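Local coordinates for D-isomer specific 2-hydroxyacid dehydrogenase family protein (Aeromonas salmonicida subsp. salmonicida, PDB 3HG7) that probably acts as an NAD-dependent oxidoreductase of the D-isomer specific 2-hydroxyacid dehydrogenase family, at residues 141-146 / 195-200; 187-192 / 215-220; 224-229 / 247-252; 243-248 / 269-274. The protein carries 1 engineered substitution. All coordinates share one frame; numbering follows the deposited sequence.

Contact 1. Residues 141-146 / 195-200; sequences RTLLIL and ADVIVS
L143 reaches over to V197 and V199 on one face of the sheet. Its CG points directly away from the backbone N (chi1 -180°), which lets CD1 lean toward the neighbouring strand. CD1 meets V197 CG1 at 3.8 Å and V199 CG2 at 4.0 Å. Helix 150-161 lies over this face, with I155 touching L143, I145 and V199. On the other face L144 CB meets A195 CB at 3.8 Å. Helix 188-193 covers L144, L146 and I198 there.

Strands 142-146 and 197-200 are parallel neighbours inside the sheet of the Rossmann-type domain. The chain builds two strands on one side of 142-146 and then returns to lay 197-200 on its other side. Just past L146 come G147, G149 and G152, consistent with a dinucleotide-binding glycine turn. Backbone bonds alternate along the pair, V199 N to L144 O at 2.8 Å being one of them.

At the start of the pair T142 O accepts both V197 N and D196 N, the latter at 2.9 Å. The D196 carboxylate returns the grip: T142 N donates to OD2 at 2.8 Å, on its anti side and 24° out of the carboxylate plane. R141 adds a long salt bridge, NE to D196 OD2 at 3.7 Å. No N-H points at that oxygen, since it lies well out of the guanidinium plane. D196 OD1 lies over one guanidinium face and also pairs with K221 NZ.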
loop_
_atom_site.group_PDB
_atom_site.type_symbol
_atom_site.label_atom_id
_atom_site.label_comp_id
_atom_site.label_asym_id
_atom_site.label_seq_id
_atom_site.Cartn_x
_atom_site.Cartn_y
_atom_site.Cartn_z
ATOM N N ARG A 141 -21.104 -6.810 12.194
ATOM C CA ARG A 141 -19.938 -7.662 12.021
ATOM C C ARG A 141 -18.699 -6.921 12.515
ATOM O O ARG A 141 -18.720 -5.693 12.604
ATOM C CB ARG A 141 -19.766 -7.982 10.541
ATOM C CG ARG A 141 -21.043 -8.336 9.856
ATOM C CD ARG A 141 -21.239 -9.801 9.863
ATOM N NE ARG A 141 -20.143 -10.517 9.206
ATOM C CZ ARG A 141 -20.255 -11.765 8.766
ATOM N NH1 ARG A 141 -19.221 -12.377 8.217
ATOM N NH2 ARG A 141 -21.419 -12.400 8.880
ATOM N N THR A 142 -17.633 -7.662 12.830
ATOM C CA THR A 142 -16.431 -7.069 13.419
ATOM C C THR A 142 -15.290 -6.950 12.433
ATOM O O THR A 142 -14.819 -7.958 11.874
ATOM C CB THR A 142 -15.863 -7.917 14.543
ATOM O OG1 THR A 142 -15.749 -9.269 14.069
ATOM C CG2 THR A 142 -16.768 -7.863 15.759
ATOM N N LEU A 143 -14.827 -5.714 12.270
ATOM C CA LEU A 143 -13.665 -5.420 11.432
ATOM C C LEU A 143 -12.475 -5.307 12.371
ATOM O O LEU A 143 -12.522 -4.514 13.291
ATOM C CB LEU A 143 -13.870 -4.093 10.689
ATOM C CG LEU A 143 -12.772 -3.591 9.739
ATOM C CD1 LEU A 143 -12.341 -4.668 8.746
ATOM C CD2 LEU A 143 -13.184 -2.317 8.979
ATOM N N LEU A 144 -11.445 -6.128 12.158
ATOM C CA LEU A 144 -10.133 -5.946 12.801
ATOM C C LEU A 144 -9.140 -5.346 11.810
ATOM O O LEU A 144 -8.932 -5.914 10.724
ATOM C CB LEU A 144 -9.574 -7.292 13.251
ATOM C CG LEU A 144 -8.207 -7.225 13.926
ATOM C CD1 LEU A 144 -8.239 -6.244 15.100
ATOM C CD2 LEU A 144 -7.750 -8.599 14.359
ATOM N N ILE A 145 -8.501 -4.237 12.188
ATOM C CA ILE A 145 -7.487 -3.604 11.341
ATOM C C ILE A 145 -6.144 -3.575 12.083
ATOM O O ILE A 145 -6.079 -3.146 13.250
ATOM C CB ILE A 145 -7.883 -2.164 10.920
ATOM C CG1 ILE A 145 -9.267 -2.152 10.264
ATOM C CG2 ILE A 145 -6.789 -1.541 10.004
ATOM C CD1 ILE A 145 -9.814 -0.749 9.947
ATOM N N LEU A 146 -5.111 -4.083 11.414
ATOM C CA LEU A 146 -3.727 -4.016 11.886
ATOM C C LEU A 146 -3.052 -2.835 11.217
ATOM O O LEU A 146 -2.785 -2.839 10.017
ATOM C CB LEU A 146 -2.966 -5.309 11.571
ATOM C CG LEU A 146 -3.670 -6.646 11.796
ATOM C CD1 LEU A 146 -2.643 -7.753 11.707
ATOM C CD2 LEU A 146 -4.384 -6.690 13.133
ATOM N N ALA A 195 -13.033 -11.683 14.898
ATOM C CA ALA A 195 -12.921 -10.911 13.649
ATOM C C ALA A 195 -13.600 -11.590 12.445
ATOM O O ALA A 195 -13.283 -12.725 12.092
ATOM C CB ALA A 195 -11.441 -10.595 13.333
ATOM N N ASP A 196 -14.526 -10.881 11.805
ATOM C CA ASP A 196 -15.162 -11.404 10.595
ATOM C C ASP A 196 -14.328 -11.036 9.376
ATOM O O ASP A 196 -14.226 -11.815 8.415
ATOM C CB ASP A 196 -16.573 -10.851 10.461
ATOM C CG ASP A 196 -17.447 -11.268 11.612
ATOM O OD1 ASP A 196 -17.443 -12.486 11.916
ATOM O OD2 ASP A 196 -18.093 -10.385 12.227
ATOM N N VAL A 197 -13.759 -9.835 9.436
ATOM C CA VAL A 197 -12.905 -9.314 8.380
ATOM C C VAL A 197 -11.638 -8.837 9.077
ATOM O O VAL A 197 -11.713 -8.188 10.135
ATOM C CB VAL A 197 -13.561 -8.133 7.633
ATOM C CG1 VAL A 197 -12.692 -7.707 6.446
ATOM C CG2 VAL A 197 -14.957 -8.514 7.112
ATOM N N ILE A 198 -10.490 -9.166 8.496
ATOM C CA ILE A 198 -9.193 -8.740 9.012
ATOM C C ILE A 198 -8.460 -7.973 7.925
ATOM O O ILE A 198 -8.358 -8.451 6.785
ATOM C CB ILE A 198 -8.316 -9.938 9.437
ATOM C CG1 ILE A 198 -9.063 -10.865 10.399
ATOM C CG2 ILE A 198 -7.048 -9.443 10.140
ATOM C CD1 ILE A 198 -8.619 -12.303 10.303
ATOM N N VAL A 199 -7.965 -6.782 8.266
ATOM C CA VAL A 199 -7.209 -5.983 7.298
ATOM C C VAL A 199 -5.809 -5.729 7.860
ATOM O O VAL A 199 -5.649 -4.982 8.826
ATOM C CB VAL A 199 -7.938 -4.654 6.912
ATOM C CG1 VAL A 199 -7.105 -3.848 5.919
ATOM C CG2 VAL A 199 -9.269 -4.956 6.223
ATOM N N SER A 200 -4.822 -6.386 7.265
ATOM C CA SER A 200 -3.410 -6.155 7.577
ATOM C C SER A 200 -2.783 -5.031 6.733
ATOM O O SER A 200 -2.695 -5.115 5.503
ATOM C CB SER A 200 -2.622 -7.458 7.426
ATOM O OG SER A 200 -1.309 -7.315 7.943
#

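Contact 2. Residues 187-192 / 215-220; sequences ALNKML and SRFEHC
This contact joins the short helix 188-193 of the Rossmann-type domain to the loop that runs from strand 197-200 to strand 225-228. F217 makes most of the contact from the loop, and three helix side chains meet its ring. L188 comes at the ring edge, near its plane, with CD2 3.2 Å from F217 CE1. Its CG turned away from the backbone N (chi1 -158°) sends the branch toward the loop. L192 CD1 comes obliquely, 3.5 Å from F217 CD1. N189 approaches over a face. Its OD1 stands 3.7 Å above the F217 ring plane, over the centre, and the amide is turned 89° to the ring. Another part of the F217 edge meets the guanidinium of R216, whose flat face takes F217 CD2.

L188 and L192 also rest on strand 142-146, so the helix sits between sheet and loop. Further along, the loop brings C220 to L192. The modelled SG is too close to the L192 backbone, so its exact place is doubtful. A water lies between the two segments and gives weak bonds to N189 O and H219 O, each 3.4 Å.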
loop_
_atom_site.group_PDB
_atom_site.type_symbol
_atom_site.label_atom_id
_atom_site.label_comp_id
_atom_site.label_asym_id
_atom_site.label_seq_id
_atom_site.Cartn_x
_atom_site.Cartn_y
_atom_site.Cartn_z
ATOM N N ALA A 187 -2.751 -8.866 22.313
ATOM C CA ALA A 187 -4.197 -9.127 22.213
ATOM C C ALA A 187 -4.652 -9.687 20.860
ATOM O O ALA A 187 -5.843 -9.951 20.672
ATOM C CB ALA A 187 -4.999 -7.868 22.561
ATOM N N LEU A 188 -3.713 -9.885 19.930
ATOM C CA LEU A 188 -4.066 -10.251 18.553
ATOM C C LEU A 188 -4.932 -11.502 18.437
ATOM O O LEU A 188 -5.989 -11.440 17.807
ATOM C CB LEU A 188 -2.834 -10.347 17.638
ATOM C CG LEU A 188 -3.082 -10.195 16.130
ATOM C CD1 LEU A 188 -3.920 -8.956 15.814
ATOM C CD2 LEU A 188 -1.771 -10.129 15.358
ATOM N N ASN A 189 -4.501 -12.618 19.031
ATOM C CA ASN A 189 -5.263 -13.882 18.931
ATOM C C ASN A 189 -6.663 -13.777 19.509
ATOM O O ASN A 189 -7.618 -14.334 18.964
ATOM C CB ASN A 189 -4.517 -15.047 19.594
ATOM C CG ASN A 189 -3.366 -15.568 18.747
ATOM O OD1 ASN A 189 -2.810 -14.849 17.925
ATOM N ND2 ASN A 189 -2.995 -16.828 18.963
ATOM N N LYS A 190 -6.767 -13.075 20.637
ATOM C CA LYS A 190 -8.053 -12.774 21.256
ATOM C C LYS A 190 -8.920 -11.918 20.326
ATOM O O LYS A 190 -10.116 -12.176 20.176
ATOM C CB LYS A 190 -7.843 -12.094 22.613
ATOM C CG LYS A 190 -7.593 -13.076 23.756
ATOM C CD LYS A 190 -6.327 -12.750 24.547
ATOM C CE LYS A 190 -6.294 -11.310 25.063
ATOM N NZ LYS A 190 -5.026 -11.013 25.780
ATOM N N MET A 191 -8.303 -10.919 19.695
ATOM C CA MET A 191 -8.996 -10.063 18.722
ATOM C C MET A 191 -9.377 -10.777 17.416
ATOM O O MET A 191 -10.455 -10.532 16.856
ATOM C CB MET A 191 -8.184 -8.786 18.448
ATOM C CG MET A 191 -8.235 -7.740 19.563
ATOM S SD MET A 191 -9.845 -7.510 20.404
ATOM C CE MET A 191 -9.817 -8.716 21.726
ATOM N N LEU A 192 -8.502 -11.667 16.945
ATOM C CA LEU A 192 -8.742 -12.436 15.724
ATOM C C LEU A 192 -9.938 -13.350 15.864
ATOM O O LEU A 192 -10.711 -13.569 14.905
ATOM C CB LEU A 192 -7.505 -13.266 15.358
ATOM C CG LEU A 192 -6.294 -12.539 14.739
ATOM C CD1 LEU A 192 -5.159 -13.527 14.465
ATOM C CD2 LEU A 192 -6.654 -11.777 13.462
ATOM N N SER A 215 0.510 -21.551 11.115
ATOM C CA SER A 215 -0.691 -22.194 11.569
ATOM C C SER A 215 -1.253 -21.586 12.829
ATOM O O SER A 215 -2.417 -21.180 12.843
ATOM C CB SER A 215 -0.448 -23.692 11.724
ATOM O OG SER A 215 -0.001 -24.232 10.492
ATOM N N ARG A 216 -0.428 -21.526 13.873
ATOM C CA ARG A 216 -0.863 -21.046 15.183
ATOM C C ARG A 216 -1.901 -19.943 15.007
ATOM O O ARG A 216 -3.006 -20.019 15.553
ATOM C CB ARG A 216 0.318 -20.499 15.995
ATOM C CG ARG A 216 1.700 -20.947 15.537
ATOM C CD ARG A 216 2.634 -19.744 15.409
ATOM N NE ARG A 216 2.210 -18.651 16.291
ATOM C CZ ARG A 216 2.556 -17.374 16.143
ATOM N NH1 ARG A 216 3.341 -16.977 15.134
ATOM N NH2 ARG A 216 2.104 -16.482 17.021
ATOM N N PHE A 217 -1.529 -18.938 14.212
ATOM C CA PHE A 217 -2.369 -17.786 13.919
ATOM C C PHE A 217 -3.618 -18.145 13.124
ATOM O O PHE A 217 -4.730 -17.763 13.495
ATOM C CB PHE A 217 -1.561 -16.756 13.142
ATOM C CG PHE A 217 -1.165 -15.567 13.950
ATOM C CD1 PHE A 217 -1.848 -14.368 13.812
ATOM C CD2 PHE A 217 -0.099 -15.626 14.842
ATOM C CE1 PHE A 217 -1.478 -13.241 14.554
ATOM C CE2 PHE A 217 0.278 -14.498 15.591
ATOM C CZ PHE A 217 -0.415 -13.312 15.442
ATOM N N GLU A 218 -3.425 -18.877 12.031
ATOM C CA GLU A 218 -4.519 -19.202 11.120
ATOM C C GLU A 218 -5.626 -19.958 11.849
ATOM O O GLU A 218 -6.776 -19.982 11.401
ATOM C CB GLU A 218 -4.012 -19.968 9.890
ATOM C CG GLU A 218 -2.974 -19.207 9.024
ATOM C CD GLU A 218 -3.520 -17.958 8.330
ATOM O OE1 GLU A 218 -4.631 -17.506 8.687
ATOM O OE2 GLU A 218 -2.825 -17.416 7.430
ATOM N N HIS A 219 -5.281 -20.552 12.990
ATOM C CA HIS A 219 -6.290 -21.073 13.899
ATOM C C HIS A 219 -7.109 -19.898 14.423
ATOM O O HIS A 219 -7.029 -19.529 15.593
ATOM C CB HIS A 219 -5.661 -21.910 15.012
ATOM C CG HIS A 219 -5.297 -23.297 14.580
ATOM N ND1 HIS A 219 -4.017 -23.651 14.208
ATOM C CD2 HIS A 219 -6.051 -24.413 14.440
ATOM C CE1 HIS A 219 -3.996 -24.928 13.869
ATOM N NE2 HIS A 219 -5.218 -25.414 14.002
ATOM N N CYS A 220 -7.865 -19.287 13.504
ATOM C CA CYS A 220 -8.781 -18.204 13.845
ATOM C C CYS A 220 -9.888 -17.838 12.836
ATOM O O CYS A 220 -9.802 -16.816 12.145
ATOM C CB CYS A 220 -8.023 -16.951 14.252
ATOM S SG CYS A 220 -9.112 -15.919 15.176
HETATM O O HOH W 1 -6.047 -17.002 17.680
#

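Contact 3. Residues 224-229 / 247-252; sequences AILFNV and GKLGMA
The A224 carbonyl meets two N-H groups of the 247-252 segment. G250 N lies in the carbonyl plane, 2.8 Å from A224 O. M251 N is tilted 16° from that plane and sits 3.1 Å from A224 O. One oxygen thus grips two successive amides. The next bond is more tilted: L226 N donates to M251 O at 3.0 Å, and it stands 27° out of the M251 carbonyl plane. Two CA-H...O contacts fill in between, one from I225 CA to M251 O and one from A252 CA to L226 O.

These bonds close a right-handed beta-alpha-beta crossover of the Rossmann-type domain. Strand 225-228 leads into helix 237-245, and strand 251-254 returns parallel beside it. I225 and M251 share one face of the sheet, where L114 of helix 100-115 touches both. L226 and A252 share the other face, beneath helix 237-245.

L249 carries most of the side-chain contact on the helix side. Its CG lies opposite the backbone N (chi1 -172°), and its two methyl branches divide between two residues of the 224-229 segment. CD1 takes A224, with 3.7 Å to A224 CB. CD2 takes L226, with 3.8 Å to L226 CB, and the two leucine side chains lie roughly perpendicular. L240 of the helix also touches L249. On the opposite face I225 CG1 approaches M251 CB more loosely, at 4.2 Å, while the end of the M251 side chain leads away toward N273.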
loop_
_atom_site.group_PDB
_atom_site.type_symbol
_atom_site.label_atom_id
_atom_site.label_comp_id
_atom_site.label_asym_id
_atom_site.label_seq_id
_atom_site.Cartn_x
_atom_site.Cartn_y
_atom_site.Cartn_z
ATOM N N ALA A 224 -13.778 -16.099 8.098
ATOM C CA ALA A 224 -13.118 -14.806 8.139
ATOM C C ALA A 224 -12.492 -14.502 6.790
ATOM O O ALA A 224 -12.088 -15.405 6.070
ATOM C CB ALA A 224 -12.048 -14.779 9.195
ATOM N N ILE A 225 -12.416 -13.219 6.484
ATOM C CA ILE A 225 -11.836 -12.762 5.233
ATOM C C ILE A 225 -10.632 -11.968 5.678
ATOM O O ILE A 225 -10.757 -11.045 6.475
ATOM C CB ILE A 225 -12.821 -11.868 4.441
ATOM C CG1 ILE A 225 -14.073 -12.685 4.086
ATOM C CG2 ILE A 225 -12.145 -11.306 3.168
ATOM C CD1 ILE A 225 -15.287 -11.871 3.661
ATOM N N LEU A 226 -9.472 -12.331 5.160
ATOM C CA LEU A 226 -8.229 -11.622 5.460
ATOM C C LEU A 226 -7.729 -10.833 4.268
ATOM O O LEU A 226 -7.551 -11.420 3.219
ATOM C CB LEU A 226 -7.144 -12.628 5.845
ATOM C CG LEU A 226 -5.711 -12.089 6.004
ATOM C CD1 LEU A 226 -5.629 -11.053 7.118
ATOM C CD2 LEU A 226 -4.749 -13.228 6.265
ATOM N N PHE A 227 -7.488 -9.530 4.453
ATOM C CA PHE A 227 -6.840 -8.668 3.439
ATOM C C PHE A 227 -5.404 -8.400 3.834
ATOM O O PHE A 227 -5.133 -8.027 4.992
ATOM C CB PHE A 227 -7.500 -7.292 3.371
ATOM C CG PHE A 227 -8.869 -7.286 2.742
ATOM C CD1 PHE A 227 -9.049 -6.744 1.485
ATOM C CD2 PHE A 227 -9.980 -7.770 3.437
ATOM C CE1 PHE A 227 -10.323 -6.728 0.886
ATOM C CE2 PHE A 227 -11.247 -7.759 2.864
ATOM C CZ PHE A 227 -11.420 -7.219 1.588
ATOM N N ASN A 228 -4.496 -8.503 2.867
ATOM C CA ASN A 228 -3.168 -7.971 3.082
ATOM C C ASN A 228 -2.827 -6.942 2.041
ATOM O O ASN A 228 -2.677 -7.271 0.860
ATOM C CB ASN A 228 -2.091 -9.037 3.077
ATOM C CG ASN A 228 -0.717 -8.468 3.526
ATOM O OD1 ASN A 228 -0.640 -7.387 4.125
ATOM N ND2 ASN A 228 0.345 -9.181 3.220
ATOM N N VAL A 229 -2.717 -5.702 2.495
ATOM C CA VAL A 229 -2.392 -4.592 1.614
ATOM C C VAL A 229 -1.141 -3.824 2.098
ATOM O O VAL A 229 -0.821 -2.764 1.559
ATOM C CB VAL A 229 -3.564 -3.632 1.545
ATOM C CG1 VAL A 229 -4.770 -4.292 0.863
ATOM C CG2 VAL A 229 -3.952 -3.229 2.959
ATOM N N GLY A 247 -10.099 -25.042 5.563
ATOM C CA GLY A 247 -11.191 -24.352 6.251
ATOM C C GLY A 247 -10.791 -23.584 7.498
ATOM O O GLY A 247 -11.612 -23.377 8.396
ATOM N N LYS A 248 -9.534 -23.157 7.553
ATOM C CA LYS A 248 -9.026 -22.405 8.694
ATOM C C LYS A 248 -9.345 -20.916 8.564
ATOM O O LYS A 248 -9.370 -20.176 9.563
ATOM C CB LYS A 248 -7.517 -22.622 8.829
ATOM C CG LYS A 248 -7.059 -22.871 10.257
ATOM C CD LYS A 248 -7.725 -24.102 10.891
ATOM C CE LYS A 248 -6.904 -25.371 10.663
ATOM N NZ LYS A 248 -7.130 -26.381 11.739
ATOM N N LEU A 249 -9.592 -20.503 7.319
ATOM C CA LEU A 249 -9.858 -19.116 6.941
ATOM C C LEU A 249 -10.808 -19.162 5.753
ATOM O O LEU A 249 -10.737 -20.087 4.938
ATOM C CB LEU A 249 -8.550 -18.414 6.547
ATOM C CG LEU A 249 -8.582 -16.905 6.301
ATOM C CD1 LEU A 249 -9.049 -16.175 7.550
ATOM C CD2 LEU A 249 -7.227 -16.393 5.854
ATOM N N GLY A 250 -11.704 -18.179 5.650
ATOM C CA GLY A 250 -12.766 -18.246 4.633
ATOM C C GLY A 250 -12.230 -17.840 3.268
ATOM O O GLY A 250 -12.387 -18.555 2.262
ATOM N N MET A 251 -11.591 -16.684 3.248
ATOM C CA MET A 251 -11.089 -16.123 2.002
ATOM C C MET A 251 -9.879 -15.277 2.314
ATOM O O MET A 251 -9.741 -14.777 3.439
ATOM C CB MET A 251 -12.170 -15.252 1.345
ATOM C CG MET A 251 -13.367 -16.012 0.710
ATOM S SD MET A 251 -13.175 -16.462 -1.039
ATOM C CE MET A 251 -12.020 -15.186 -1.551
ATOM N N ALA A 252 -9.009 -15.089 1.319
ATOM C CA ALA A 252 -7.923 -14.119 1.440
ATOM C C ALA A 252 -7.907 -13.188 0.210
ATOM O O ALA A 252 -8.125 -13.649 -0.907
ATOM C CB ALA A 252 -6.607 -14.822 1.560
#

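Contact 4. Residues 243-248 / 269-274; sequences ALRTGK and WGQPNL
L244 packs on N273 and L274 where the last turn of helix 237-245 meets the type I beta turn from Q271 to L274. This turn leads into strand 274-276 at the edge of the Rossmann-type sheet. L244 CB lies 3.5 Å from N273 OD1. Beyond it CG forks. CD1 goes on to L274 CB at 4.1 Å, and CD2 lies 3.6 Å from N273 ND2. The L244 and N273 side chains run alongside each other, pointing opposite ways, and A252 of strand 251-254 also touches the leucine.

The N273 amide also answers the polar helix end. Its CG sits between backbone N and carbonyl carbon (chi1 54°), which turns the amide toward the helix. ND2 donates to L244 O at 3.0 Å, close to straight at 168°. N273 OD1 accepts Q271 NE2 at 2.9 Å within the turn. Bonds at both atoms fix the rotation of the N273 amide. The Q271 amide lies against the chain of R245, with OE1 3.4 Å from R245 CG, and the guanidinium is turned 79° to the amide plane. The second bond from N273 ND2 goes to G250 O.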
loop_
_atom_site.group_PDB
_atom_site.type_symbol
_atom_site.label_atom_id
_atom_site.label_comp_id
_atom_site.label_asym_id
_atom_site.label_seq_id
_atom_site.Cartn_x
_atom_site.Cartn_y
_atom_site.Cartn_z
ATOM N N ALA A 243 -4.107 -23.016 5.214
ATOM C CA ALA A 243 -5.240 -22.433 5.953
ATOM C C ALA A 243 -6.513 -22.337 5.106
ATOM O O ALA A 243 -7.600 -22.716 5.558
ATOM C CB ALA A 243 -4.868 -21.060 6.496
ATOM N N LEU A 244 -6.354 -21.829 3.877
ATOM C CA LEU A 244 -7.451 -21.682 2.921
ATOM C C LEU A 244 -7.928 -23.024 2.383
ATOM O O LEU A 244 -9.095 -23.172 2.037
ATOM C CB LEU A 244 -7.032 -20.761 1.746
ATOM C CG LEU A 244 -6.854 -19.288 2.099
ATOM C CD1 LEU A 244 -6.135 -18.541 0.971
ATOM C CD2 LEU A 244 -8.209 -18.669 2.391
ATOM N N ARG A 245 -7.026 -23.997 2.313
ATOM C CA ARG A 245 -7.379 -25.331 1.814
ATOM C C ARG A 245 -8.122 -26.219 2.840
ATOM O O ARG A 245 -8.853 -27.138 2.462
ATOM C CB ARG A 245 -6.131 -26.052 1.284
ATOM C CG ARG A 245 -5.747 -25.656 -0.133
ATOM C CD ARG A 245 -4.433 -26.296 -0.564
ATOM N NE ARG A 245 -4.239 -26.201 -2.013
ATOM C CZ ARG A 245 -3.079 -26.386 -2.645
ATOM N NH1 ARG A 245 -1.970 -26.674 -1.965
ATOM N NH2 ARG A 245 -3.025 -26.271 -3.966
ATOM N N THR A 246 -7.945 -25.926 4.125
ATOM C CA THR A 246 -8.453 -26.796 5.195
ATOM C C THR A 246 -9.498 -26.110 6.081
ATOM O O THR A 246 -9.745 -26.541 7.216
ATOM C CB THR A 246 -7.293 -27.355 6.073
ATOM O OG1 THR A 246 -6.605 -26.274 6.724
ATOM C CG2 THR A 246 -6.299 -28.160 5.221
ATOM N N GLY A 247 -10.099 -25.042 5.563
ATOM C CA GLY A 247 -11.191 -24.352 6.251
ATOM C C GLY A 247 -10.791 -23.584 7.498
ATOM O O GLY A 247 -11.612 -23.377 8.396
ATOM N N LYS A 248 -9.534 -23.157 7.553
ATOM C CA LYS A 248 -9.026 -22.405 8.694
ATOM C C LYS A 248 -9.345 -20.916 8.564
ATOM O O LYS A 248 -9.370 -20.176 9.563
ATOM C CB LYS A 248 -7.517 -22.622 8.829
ATOM C CG LYS A 248 -7.059 -22.871 10.257
ATOM C CD LYS A 248 -7.725 -24.102 10.891
ATOM C CE LYS A 248 -6.904 -25.371 10.663
ATOM N NZ LYS A 248 -7.130 -26.381 11.739
ATOM N N TRP A 269 -2.064 -18.384 -7.418
ATOM C CA TRP A 269 -2.962 -18.059 -8.530
ATOM C C TRP A 269 -4.196 -18.947 -8.561
ATOM O O TRP A 269 -5.326 -18.451 -8.678
ATOM C CB TRP A 269 -2.232 -18.170 -9.874
ATOM C CG TRP A 269 -1.144 -17.132 -10.147
ATOM C CD1 TRP A 269 0.204 -17.330 -10.098
ATOM C CD2 TRP A 269 -1.329 -15.761 -10.553
ATOM N NE1 TRP A 269 0.876 -16.177 -10.439
ATOM C CE2 TRP A 269 -0.040 -15.199 -10.722
ATOM C CE3 TRP A 269 -2.455 -14.955 -10.782
ATOM C CZ2 TRP A 269 0.154 -13.867 -11.107
ATOM C CZ3 TRP A 269 -2.259 -13.625 -11.167
ATOM C CH2 TRP A 269 -0.969 -13.100 -11.323
ATOM N N GLY A 270 -3.975 -20.256 -8.435
ATOM C CA GLY A 270 -5.025 -21.253 -8.611
ATOM C C GLY A 270 -5.983 -21.525 -7.459
ATOM O O GLY A 270 -7.017 -22.158 -7.664
ATOM N N GLN A 271 -5.654 -21.040 -6.262
ATOM C CA GLN A 271 -6.446 -21.301 -5.048
ATOM C C GLN A 271 -7.814 -20.623 -5.113
ATOM O O GLN A 271 -7.875 -19.399 -5.204
ATOM C CB GLN A 271 -5.665 -20.830 -3.810
ATOM C CG GLN A 271 -6.314 -21.181 -2.458
ATOM C CD GLN A 271 -6.580 -22.671 -2.288
ATOM O OE1 GLN A 271 -5.820 -23.511 -2.776
ATOM N NE2 GLN A 271 -7.669 -23.002 -1.597
ATOM N N PRO A 272 -8.919 -21.414 -5.050
ATOM C CA PRO A 272 -10.271 -20.897 -5.326
ATOM C C PRO A 272 -10.759 -19.761 -4.425
ATOM O O PRO A 272 -11.531 -18.908 -4.887
ATOM C CB PRO A 272 -11.163 -22.145 -5.199
ATOM C CG PRO A 272 -10.244 -23.277 -5.471
ATOM C CD PRO A 272 -8.935 -22.875 -4.871
ATOM N N ASN A 273 -10.322 -19.744 -3.169
ATOM C CA ASN A 273 -10.746 -18.728 -2.204
ATOM C C ASN A 273 -9.616 -17.755 -1.880
ATOM O O ASN A 273 -9.516 -17.219 -0.774
ATOM C CB ASN A 273 -11.320 -19.389 -0.930
ATOM C CG ASN A 273 -10.370 -20.392 -0.322
ATOM O OD1 ASN A 273 -9.355 -20.761 -0.932
ATOM N ND2 ASN A 273 -10.686 -20.848 0.886
ATOM N N LEU A 274 -8.777 -17.512 -2.880
ATOM C CA LEU A 274 -7.735 -16.521 -2.776
ATOM C C LEU A 274 -7.975 -15.569 -3.943
ATOM O O LEU A 274 -8.129 -16.021 -5.060
ATOM C CB LEU A 274 -6.348 -17.166 -2.929
ATOM C CG LEU A 274 -5.119 -16.375 -2.456
ATOM C CD1 LEU A 274 -3.846 -17.210 -2.583
ATOM C CD2 LEU A 274 -4.919 -15.101 -3.206
#

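In the fold
All four contacts lie in the Rossmann-type domain. Contacts 1 and 3 sit in one seven-stranded parallel sheet, with centres about 10 Å apart. They join directly, because strands 197-200 and 225-228 are neighbours. Contact 2 has its centre about 12 Å from theirs, and its helix 188-193 packs on the strands of contact 1. Along the chain contacts 1 and 2 interleave, whereas contact 3 opens after both have closed. Contact 4 shares G247 and K248 with contact 3, centres about 9 Å apart. Together they follow the sheet from strand 142-146, which leads into the probable NAD-binding glycine turn, out to the edge strand 274-276.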